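Local coordinates for protein ORF10 (Moritella marina, PDB 6RIW) that forms the ketosynthase-chain length factor didomain of a polyunsaturated fatty acid synthase and probably condenses acyl units into 3-oxoacyl chains on an acyl carrier protein, at residues A[674-679]-A[686-691]; A[227-232]-A[593-598]; A[488-493]-A[832-837]; A[772-777]-A[959-964]. One frame throughout, in Å; residues are numbered along the deposited sequence.

In the fold
The four contacts illustrate how a ketosynthase-chain length factor didomain is held together at several levels. Interaction 1 lies in the core of the second ketosynthase-like half, where helix 668-682 faces strand 687-694. It is nested inside the chain loop closed by interaction 3, which joins helix 484-492 to helix 831-834 of the same half about 25 Å away, centre to centre. Interaction 2 alone pairs the two halves directly and lies about 36 Å from interaction 1, across the chain's centre. Interaction 4 brings the segment after helix 929-934 back onto the entry to helix 776-790. Interaction 3 crosses interactions 2 and 4 along the chain, so the contacts tie together parts far apart in sequence.

Interaction 1. Residues A[674-679]-A[686-691]; sequences ELAENL and EAVIIA
Leu-679 N donates to Leu-675 O at 2.8 Å, the shorter of the two backbone bonds that close the helical turns of 674-679, and the CB of Leu-679 points to strand 687-691. The meeting itself is wholly apolar. Ala-676 supplies a single methyl that fits between two strand side chains: its CB lies 3.9 Å from Val-688 CG1 and 4.0 Å from Ile-690 CD1. Because Val-688 and Ile-690 alternate with Ile-689, both direct their side chains at the helix. The small side chain of Ala-676 is consistent with axes only 9.1 Å apart, which run nearly antiparallel, at 166°.

Such a helix, returning into a strand at the heart of the sheet, belongs to the thiolase fold. Helix 668-682 probably corresponds to the helix that follows the nucleophilic cysteine in active ketosynthases; here it is in the chain length factor half and packs with Leu-675 against helix 198-211 of the ketosynthase half. One turn further along the helix, Leu-679 reaches with CD1 toward the other branch of Val-688, CG2, at a looser 4.4 Å. The valine can serve both partners because CG1 stands anti to its own backbone N (chi1 175°), leaving CG2 beside that N. Strand 576-581 flanks the pair, with Ala-577 touching Leu-679 and Val-688 alike.

Interaction 2. Residues A[227-232]-A[593-598]; sequences DPMFVN and GRVNLT
The first turn of helix 228-237 faces the break near Asn-596 between helices 589-595 and 597-608, and the backbones stay well apart, with Met-229 CA and Val-595 CA, the nearest pair, 9.3 Å from each other. One long side chain spans that gap. Met-229 runs out almost fully extended, CG anti to the backbone N (chi1 180°), and turns at its last torsion, chi3 -68°, so that sulfur and methyl are presented to different neighbours. SD meets Val-595 CG1 at 4.0 Å as the two side chains run side by side in opposing senses. CE lies 4.3 Å from Asn-596 OD1, a looser contact with an oxygen that already accepts from Arg-592 NE.

The base of the methionine is held by an N-cap: Asp-227 OD1 accepts from Met-229 N at 3.0 Å, the donor arriving from above the carboxylate plane. The other oxygen, OD2, forms a salt bridge with Arg-592 NH1 and also takes a hydrogen bond from Asn-130. Arg-592, just ahead of 593-598, therefore grips both the cap of helix 228-237 and the amide of Asn-596.

This is an interface of the heterodimer-like pairing of ketosynthase and chain length factor, with Met-41 and Val-43 adding to the apolar bed round Met-229. Between the two segments the attraction is dispersion without directional demand; orientation and electrostatic fastening probably come from the neighbouring arginine.

Interaction 3. Residues A[488-493]-A[832-837]; sequences KTLLNN and ANIGHT
Leu-490 and Leu-491, near the end of helix 484-492, press on Asn-833 and Ile-834 in the Asn-Ile-Gly-His sequence of the chain length factor half. This matches the Asn-x-Gly-His motif that carries a histidine of the active site in ketosynthases, although no such role is established for the copy here. Gly-835, with positive phi (76°), leads the chain out of helix 831-834 toward His-836.

The apolar part centres on one methyl. Leu-490 CD2 touches Ile-834 CG2 at 3.8 Å and the CB of Asn-833 at 4.2 Å; the leucine is carried there by CG standing anti to the backbone N (chi1 -176°). Phe-478 and Ala-844 also touch Ile-834.

Polar bonding is supplied from next door. Asn-833 ND2 donates to Gln-495 O, shortly after helix 484-492 ends, which limits rotation of the amide, while backbone bonding with Thr-497 holds the main chain of Asn-833.

Methyl-on-amide packing completes the contact. The Leu-491 side chain stands roughly perpendicular to that of Asn-833, and its CD2 rests over the flat face of the amide, 3.7 Å from CG and almost straight above it.

Interaction 4. Residues A[772-777]-A[959-964]; sequences PGSNAK and SAHATN
Ser-774, Ala-962 and His-961 carry this contact, in which a short 3-10 turn (961-963) in the C-terminal part of this construct leans on the connection between strand 763-772 and helix 776-790 of the chain length factor half. The strand-to-helix connection is part of the thiolase-like fold, and segment 959-964 packs against it.

Ser-774 has the largest share. Its OG, anti to the carbonyl carbon and beside the backbone N (chi1 -66°), lies 3.7 Å from His-961 CB, a van der Waals contact with the histidine's methylene; the ring is met obliquely. The hydroxyl's hydrogen bond lies elsewhere, with Asn-875 OD1, which would fix its rotation. Gly-773, just before, shares backbone bonding with Asn-875, so both residues are tied to the same point.

Ala-962 lies alongside the serine: the CB atoms of Ala-962 and Ser-774 are 4.4 Å apart, and Ser-774 CB is 4.2 Å from Ala-962 N. Here the backbones come close, 5.3 Å between the CA atoms of this pair.

His-961 turns its polar end to another partner. Its NE2 donates to Arg-873 O, while the His-961 side chain also touches Tyr-174 and Gln-181 of helix 174-183, so the segment reaches the ketosynthase half as well. The turn behind it is pinned on one carbonyl: Ala-960 O receives both Thr-963 N at 3.1 Å and Thr-963 OG1 at 2.8 Å, the hydroxyl approaching with a C=O...O angle of 161°.

Interaction 1. Residues A[674-679]-A[686-691]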
# COMPACT_ATOMS: atom_id res chain seq x y z
N GLU A 674 0.08 3.25 16.58
CA GLU A 674 -0.61 2.13 17.23
C GLU A 674 0.06 0.80 16.92
O GLU A 674 0.26 -0.03 17.82
CB GLU A 674 -2.07 2.10 16.77
CG GLU A 674 -2.88 0.89 17.25
CD GLU A 674 -4.36 0.98 16.81
OE1 GLU A 674 -4.66 1.11 15.59
OE2 GLU A 674 -5.22 0.93 17.71
N LEU A 675 0.44 0.59 15.67
CA LEU A 675 1.14 -0.64 15.30
C LEU A 675 2.51 -0.74 15.98
O LEU A 675 2.89 -1.81 16.48
CB LEU A 675 1.30 -0.70 13.77
CG LEU A 675 2.06 -1.90 13.18
CD1 LEU A 675 1.48 -3.21 13.71
CD2 LEU A 675 1.96 -1.83 11.63
N ALA A 676 3.27 0.36 16.01
CA ALA A 676 4.58 0.32 16.67
C ALA A 676 4.44 -0.09 18.14
O ALA A 676 5.19 -0.94 18.64
CB ALA A 676 5.27 1.67 16.54
N GLU A 677 3.47 0.50 18.84
CA GLU A 677 3.18 0.06 20.21
C GLU A 677 2.95 -1.45 20.26
O GLU A 677 3.51 -2.18 21.09
CB GLU A 677 1.96 0.80 20.77
CG GLU A 677 1.59 0.38 22.18
CD GLU A 677 0.19 0.80 22.61
OE1 GLU A 677 -0.78 0.08 22.28
OE2 GLU A 677 0.07 1.83 23.31
N ASN A 678 2.15 -1.96 19.33
CA ASN A 678 1.82 -3.37 19.36
C ASN A 678 3.05 -4.22 19.06
O ASN A 678 3.22 -5.31 19.63
CB ASN A 678 0.70 -3.66 18.37
CG ASN A 678 -0.25 -4.67 18.90
OD1 ASN A 678 -1.17 -4.33 19.66
ND2 ASN A 678 -0.05 -5.92 18.51
N LEU A 679 3.93 -3.74 18.17
CA LEU A 679 5.14 -4.50 17.85
C LEU A 679 6.03 -4.66 19.08
O LEU A 679 6.64 -5.72 19.30
CB LEU A 679 5.90 -3.83 16.71
CG LEU A 679 5.28 -3.98 15.31
CD1 LEU A 679 6.12 -3.22 14.28
CD2 LEU A 679 5.15 -5.44 14.88
N GLU A 686 13.75 -3.86 18.63
CA GLU A 686 14.42 -2.90 19.51
C GLU A 686 13.99 -1.46 19.27
O GLU A 686 14.04 -0.63 20.20
CB GLU A 686 15.94 -2.99 19.31
CG GLU A 686 16.53 -4.35 19.63
CD GLU A 686 17.93 -4.53 19.03
OE1 GLU A 686 18.70 -3.53 18.99
OE2 GLU A 686 18.25 -5.67 18.60
N ALA A 687 13.63 -1.12 18.04
CA ALA A 687 13.19 0.24 17.71
C ALA A 687 12.31 0.15 16.48
O ALA A 687 12.34 -0.85 15.76
CB ALA A 687 14.35 1.20 17.43
N VAL A 688 11.54 1.21 16.24
CA VAL A 688 10.69 1.29 15.05
C VAL A 688 10.90 2.65 14.41
O VAL A 688 10.82 3.68 15.09
CB VAL A 688 9.20 1.08 15.38
CG1 VAL A 688 8.33 1.31 14.13
CG2 VAL A 688 8.95 -0.31 15.97
N ILE A 689 11.24 2.65 13.13
CA ILE A 689 11.27 3.88 12.34
C ILE A 689 9.88 4.04 11.76
O ILE A 689 9.38 3.12 11.10
CB ILE A 689 12.31 3.80 11.21
CG1 ILE A 689 13.71 3.56 11.78
CG2 ILE A 689 12.27 5.06 10.37
CD1 ILE A 689 14.81 3.55 10.73
N ILE A 690 9.25 5.18 12.01
CA ILE A 690 7.99 5.50 11.33
C ILE A 690 8.27 6.64 10.37
O ILE A 690 8.57 7.75 10.81
CB ILE A 690 6.86 5.87 12.30
CG1 ILE A 690 6.66 4.75 13.33
CG2 ILE A 690 5.57 6.13 11.47
CD1 ILE A 690 5.58 5.06 14.37
N ALA A 691 8.22 6.36 9.08
CA ALA A 691 8.41 7.40 8.08
C ALA A 691 7.09 7.67 7.38
O ALA A 691 6.14 6.86 7.44
CB ALA A 691 9.50 7.00 7.06

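Interaction 2. Residues A[227-232]-A[593-598]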
# COMPACT_ATOMS: atom_id res chain seq x y z
N ASP A 227 -4.36 -2.49 -12.04
CA ASP A 227 -4.48 -2.45 -13.49
C ASP A 227 -3.55 -3.49 -14.09
O ASP A 227 -2.32 -3.40 -13.97
CB ASP A 227 -4.13 -1.04 -14.00
CG ASP A 227 -4.13 -0.93 -15.52
OD1 ASP A 227 -4.49 -1.91 -16.21
OD2 ASP A 227 -3.77 0.15 -16.04
N PRO A 228 -4.11 -4.53 -14.72
CA PRO A 228 -3.26 -5.58 -15.31
C PRO A 228 -2.22 -5.07 -16.29
O PRO A 228 -1.13 -5.68 -16.39
CB PRO A 228 -4.27 -6.51 -15.99
CG PRO A 228 -5.56 -6.32 -15.19
CD PRO A 228 -5.55 -4.83 -14.84
N MET A 229 -2.49 -3.98 -17.02
CA MET A 229 -1.47 -3.45 -17.92
C MET A 229 -0.27 -2.93 -17.13
O MET A 229 0.88 -3.14 -17.54
CB MET A 229 -2.04 -2.34 -18.80
CG MET A 229 -0.99 -1.76 -19.74
SD MET A 229 -1.54 -0.31 -20.65
CE MET A 229 -2.77 -1.07 -21.69
N PHE A 230 -0.52 -2.28 -16.00
CA PHE A 230 0.56 -1.80 -15.14
C PHE A 230 1.37 -2.96 -14.58
O PHE A 230 2.61 -2.91 -14.55
CB PHE A 230 -0.02 -0.96 -14.00
CG PHE A 230 1.01 -0.21 -13.19
CD1 PHE A 230 1.61 -0.80 -12.09
CD2 PHE A 230 1.36 1.09 -13.53
CE1 PHE A 230 2.57 -0.11 -11.33
CE2 PHE A 230 2.30 1.80 -12.79
CZ PHE A 230 2.91 1.19 -11.69
N VAL A 231 0.67 -4.03 -14.17
CA VAL A 231 1.34 -5.21 -13.60
C VAL A 231 2.19 -5.90 -14.66
O VAL A 231 3.35 -6.30 -14.41
CB VAL A 231 0.30 -6.17 -13.02
CG1 VAL A 231 0.96 -7.50 -12.66
CG2 VAL A 231 -0.38 -5.53 -11.80
N ASN A 232 1.62 -6.11 -15.83
CA ASN A 232 2.31 -6.93 -16.82
C ASN A 232 3.45 -6.18 -17.48
O ASN A 232 4.47 -6.78 -17.84
CB ASN A 232 1.30 -7.43 -17.86
CG ASN A 232 0.44 -8.57 -17.34
OD1 ASN A 232 0.13 -8.66 -16.14
ND2 ASN A 232 0.08 -9.48 -18.24
N GLY A 593 -0.38 6.64 -18.93
CA GLY A 593 -0.59 7.83 -19.73
C GLY A 593 0.33 7.90 -20.93
O GLY A 593 -0.06 8.38 -22.00
N ARG A 594 1.56 7.41 -20.78
CA ARG A 594 2.47 7.30 -21.93
C ARG A 594 2.16 6.06 -22.78
O ARG A 594 1.98 6.15 -24.00
CB ARG A 594 3.92 7.25 -21.41
CG ARG A 594 4.96 6.80 -22.45
CD ARG A 594 6.21 6.15 -21.85
NE ARG A 594 6.91 5.45 -22.94
CZ ARG A 594 7.80 6.01 -23.75
NH1 ARG A 594 8.17 7.27 -23.56
NH2 ARG A 594 8.33 5.30 -24.74
N VAL A 595 2.09 4.90 -22.14
CA VAL A 595 2.06 3.64 -22.88
C VAL A 595 0.83 3.55 -23.77
O VAL A 595 0.90 3.09 -24.93
CB VAL A 595 2.12 2.47 -21.88
CG1 VAL A 595 1.69 1.18 -22.54
CG2 VAL A 595 3.53 2.36 -21.28
N ASN A 596 -0.31 4.05 -23.28
CA ASN A 596 -1.57 3.87 -23.99
C ASN A 596 -1.65 4.70 -25.27
O ASN A 596 -2.50 4.43 -26.13
CB ASN A 596 -2.72 4.22 -23.05
CG ASN A 596 -3.95 3.36 -23.27
OD1 ASN A 596 -4.51 2.81 -22.32
ND2 ASN A 596 -4.42 3.30 -24.52
N LEU A 597 -0.76 5.69 -25.43
CA LEU A 597 -0.79 6.48 -26.65
C LEU A 597 -0.52 5.63 -27.89
O LEU A 597 -0.84 6.08 -28.99
CB LEU A 597 0.20 7.65 -26.56
CG LEU A 597 -0.21 8.72 -25.53
CD1 LEU A 597 0.92 9.74 -25.34
CD2 LEU A 597 -1.46 9.41 -26.00
N THR A 598 0.07 4.44 -27.73
CA THR A 598 0.20 3.47 -28.83
C THR A 598 -1.10 3.29 -29.61
O THR A 598 -1.14 3.45 -30.84
CB THR A 598 0.64 2.10 -28.26
OG1 THR A 598 1.98 2.20 -27.79
CG2 THR A 598 0.56 1.02 -29.34

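Interaction 3. Residues A[488-493]-A[832-837]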
# COMPACT_ATOMS: atom_id res chain seq x y z
N LYS A 488 11.99 23.53 12.63
CA LYS A 488 11.91 24.07 13.99
C LYS A 488 11.89 25.60 13.96
O LYS A 488 11.05 26.24 14.61
CB LYS A 488 13.09 23.54 14.81
CG LYS A 488 13.02 23.87 16.31
CD LYS A 488 14.29 23.32 17.01
CE LYS A 488 14.34 23.75 18.48
NZ LYS A 488 15.54 23.18 19.17
N THR A 489 12.80 26.19 13.20
CA THR A 489 12.87 27.65 13.09
C THR A 489 11.61 28.22 12.47
O THR A 489 11.06 29.22 12.94
CB THR A 489 14.08 28.03 12.25
OG1 THR A 489 15.25 27.59 12.93
CG2 THR A 489 14.13 29.53 12.03
N LEU A 490 11.14 27.60 11.38
CA LEU A 490 9.88 28.01 10.77
C LEU A 490 8.75 28.06 11.80
O LEU A 490 8.00 29.04 11.86
CB LEU A 490 9.55 27.04 9.63
CG LEU A 490 8.31 27.38 8.79
CD1 LEU A 490 8.70 28.29 7.66
CD2 LEU A 490 7.68 26.10 8.25
N LEU A 491 8.58 26.99 12.58
CA LEU A 491 7.46 26.94 13.51
C LEU A 491 7.60 27.97 14.61
O LEU A 491 6.62 28.62 15.01
CB LEU A 491 7.36 25.54 14.12
CG LEU A 491 7.06 24.46 13.09
CD1 LEU A 491 7.24 23.06 13.75
CD2 LEU A 491 5.64 24.66 12.59
N ASN A 492 8.82 28.15 15.12
CA ASN A 492 9.02 29.08 16.23
C ASN A 492 8.77 30.52 15.80
O ASN A 492 8.30 31.33 16.60
CB ASN A 492 10.42 28.93 16.79
CG ASN A 492 10.54 27.72 17.71
OD1 ASN A 492 9.55 27.27 18.26
ND2 ASN A 492 11.75 27.19 17.86
N ASN A 493 9.03 30.83 14.53
CA ASN A 493 8.78 32.15 13.97
C ASN A 493 7.38 32.29 13.37
O ASN A 493 7.08 33.35 12.82
CB ASN A 493 9.82 32.46 12.89
CG ASN A 493 11.21 32.46 13.44
OD1 ASN A 493 11.42 32.68 14.62
ND2 ASN A 493 12.19 32.21 12.57
N ALA A 832 -1.29 25.33 8.89
CA ALA A 832 -1.13 26.75 8.63
C ALA A 832 0.30 27.10 8.21
O ALA A 832 0.51 28.13 7.54
CB ALA A 832 -1.54 27.54 9.87
N ASN A 833 1.29 26.29 8.59
CA ASN A 833 2.68 26.55 8.22
C ASN A 833 3.09 25.83 6.95
O ASN A 833 3.84 26.39 6.14
CB ASN A 833 3.64 26.16 9.36
CG ASN A 833 3.19 26.69 10.68
OD1 ASN A 833 2.46 26.03 11.41
ND2 ASN A 833 3.60 27.92 11.00
N ILE A 834 2.67 24.57 6.77
CA ILE A 834 3.22 23.77 5.67
C ILE A 834 2.11 23.08 4.87
O ILE A 834 2.39 22.19 4.06
CB ILE A 834 4.26 22.74 6.17
CG1 ILE A 834 3.78 21.98 7.41
CG2 ILE A 834 5.57 23.45 6.59
CD1 ILE A 834 2.93 20.78 7.12
N GLY A 835 0.85 23.49 5.07
CA GLY A 835 -0.24 22.97 4.25
C GLY A 835 -0.65 21.54 4.63
O GLY A 835 -0.18 20.96 5.60
N HIS A 836 -1.59 20.99 3.85
CA HIS A 836 -2.19 19.69 4.14
C HIS A 836 -1.40 18.63 3.39
O HIS A 836 -1.44 18.58 2.16
CB HIS A 836 -3.65 19.68 3.68
CG HIS A 836 -4.47 18.57 4.27
ND1 HIS A 836 -3.94 17.33 4.56
CD2 HIS A 836 -5.77 18.52 4.64
CE1 HIS A 836 -4.88 16.56 5.09
NE2 HIS A 836 -6.01 17.26 5.15
N THR A 837 -0.67 17.77 4.12
CA THR A 837 0.16 16.76 3.46
C THR A 837 -0.49 15.37 3.47
O THR A 837 0.20 14.37 3.29
CB THR A 837 1.56 16.73 4.09
OG1 THR A 837 1.48 16.38 5.49
CG2 THR A 837 2.22 18.13 3.98

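Interaction 4. Residues A[772-777]-A[959-964]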
# COMPACT_ATOMS: atom_id res chain seq x y z
N PRO A 772 -14.64 4.97 15.89
CA PRO A 772 -15.26 4.98 14.56
C PRO A 772 -16.04 6.27 14.33
O PRO A 772 -16.67 6.81 15.25
CB PRO A 772 -16.20 3.77 14.59
CG PRO A 772 -15.74 2.93 15.72
CD PRO A 772 -15.16 3.87 16.73
N GLY A 773 -15.99 6.76 13.10
CA GLY A 773 -16.77 7.92 12.72
C GLY A 773 -15.94 9.19 12.62
O GLY A 773 -14.74 9.22 12.89
N SER A 774 -16.62 10.27 12.22
CA SER A 774 -15.96 11.53 11.94
C SER A 774 -16.63 12.73 12.59
O SER A 774 -16.20 13.87 12.33
CB SER A 774 -15.92 11.78 10.41
OG SER A 774 -15.10 10.83 9.75
N ASN A 775 -17.67 12.54 13.40
CA ASN A 775 -18.39 13.69 13.94
C ASN A 775 -17.83 14.09 15.31
O ASN A 775 -16.87 13.52 15.82
CB ASN A 775 -19.89 13.40 14.02
CG ASN A 775 -20.21 12.18 14.85
OD1 ASN A 775 -19.36 11.64 15.56
ND2 ASN A 775 -21.46 11.73 14.78
N ALA A 776 -18.44 15.13 15.90
CA ALA A 776 -17.98 15.63 17.19
C ALA A 776 -18.05 14.55 18.26
O ALA A 776 -17.20 14.51 19.16
CB ALA A 776 -18.81 16.85 17.61
N LYS A 777 -19.06 13.70 18.20
CA LYS A 777 -19.20 12.63 19.18
C LYS A 777 -18.02 11.67 19.11
O LYS A 777 -17.45 11.28 20.14
CB LYS A 777 -20.51 11.89 18.95
CG LYS A 777 -20.80 10.78 19.95
CD LYS A 777 -21.12 11.38 21.32
CE LYS A 777 -21.57 10.29 22.31
NZ LYS A 777 -21.09 10.54 23.70
N SER A 959 -19.69 14.29 -0.61
CA SER A 959 -20.00 14.67 0.76
C SER A 959 -19.05 13.98 1.74
O SER A 959 -18.54 12.88 1.49
CB SER A 959 -21.43 14.29 1.10
OG SER A 959 -21.55 12.88 0.96
N ALA A 960 -18.82 14.64 2.87
CA ALA A 960 -17.90 14.10 3.86
C ALA A 960 -18.53 12.92 4.60
O ALA A 960 -19.75 12.73 4.61
CB ALA A 960 -17.50 15.17 4.87
N HIS A 961 -17.68 12.15 5.28
CA HIS A 961 -18.19 10.98 5.99
C HIS A 961 -19.23 11.36 7.03
O HIS A 961 -20.21 10.63 7.24
CB HIS A 961 -17.03 10.25 6.67
CG HIS A 961 -16.28 9.36 5.74
ND1 HIS A 961 -16.91 8.47 4.89
CD2 HIS A 961 -14.95 9.24 5.50
CE1 HIS A 961 -16.00 7.82 4.18
NE2 HIS A 961 -14.80 8.28 4.53
N ALA A 962 -19.04 12.51 7.69
CA ALA A 962 -19.94 12.94 8.76
C ALA A 962 -21.38 13.14 8.29
O ALA A 962 -22.29 13.14 9.13
CB ALA A 962 -19.41 14.25 9.36
N THR A 963 -21.60 13.33 6.98
CA THR A 963 -22.96 13.47 6.45
C THR A 963 -23.72 12.15 6.41
O THR A 963 -24.94 12.17 6.22
CB THR A 963 -22.96 14.04 5.04
OG1 THR A 963 -22.45 13.05 4.14
CG2 THR A 963 -22.14 15.30 4.96
N ASN A 964 -23.04 11.01 6.51
CA ASN A 964 -23.72 9.71 6.48
C ASN A 964 -24.51 9.51 5.18
O ASN A 964 -25.49 8.77 5.15
CB ASN A 964 -24.66 9.54 7.68
CG ASN A 964 -23.93 9.60 9.01
OD1 ASN A 964 -24.38 10.26 9.96
ND2 ASN A 964 -22.79 8.90 9.09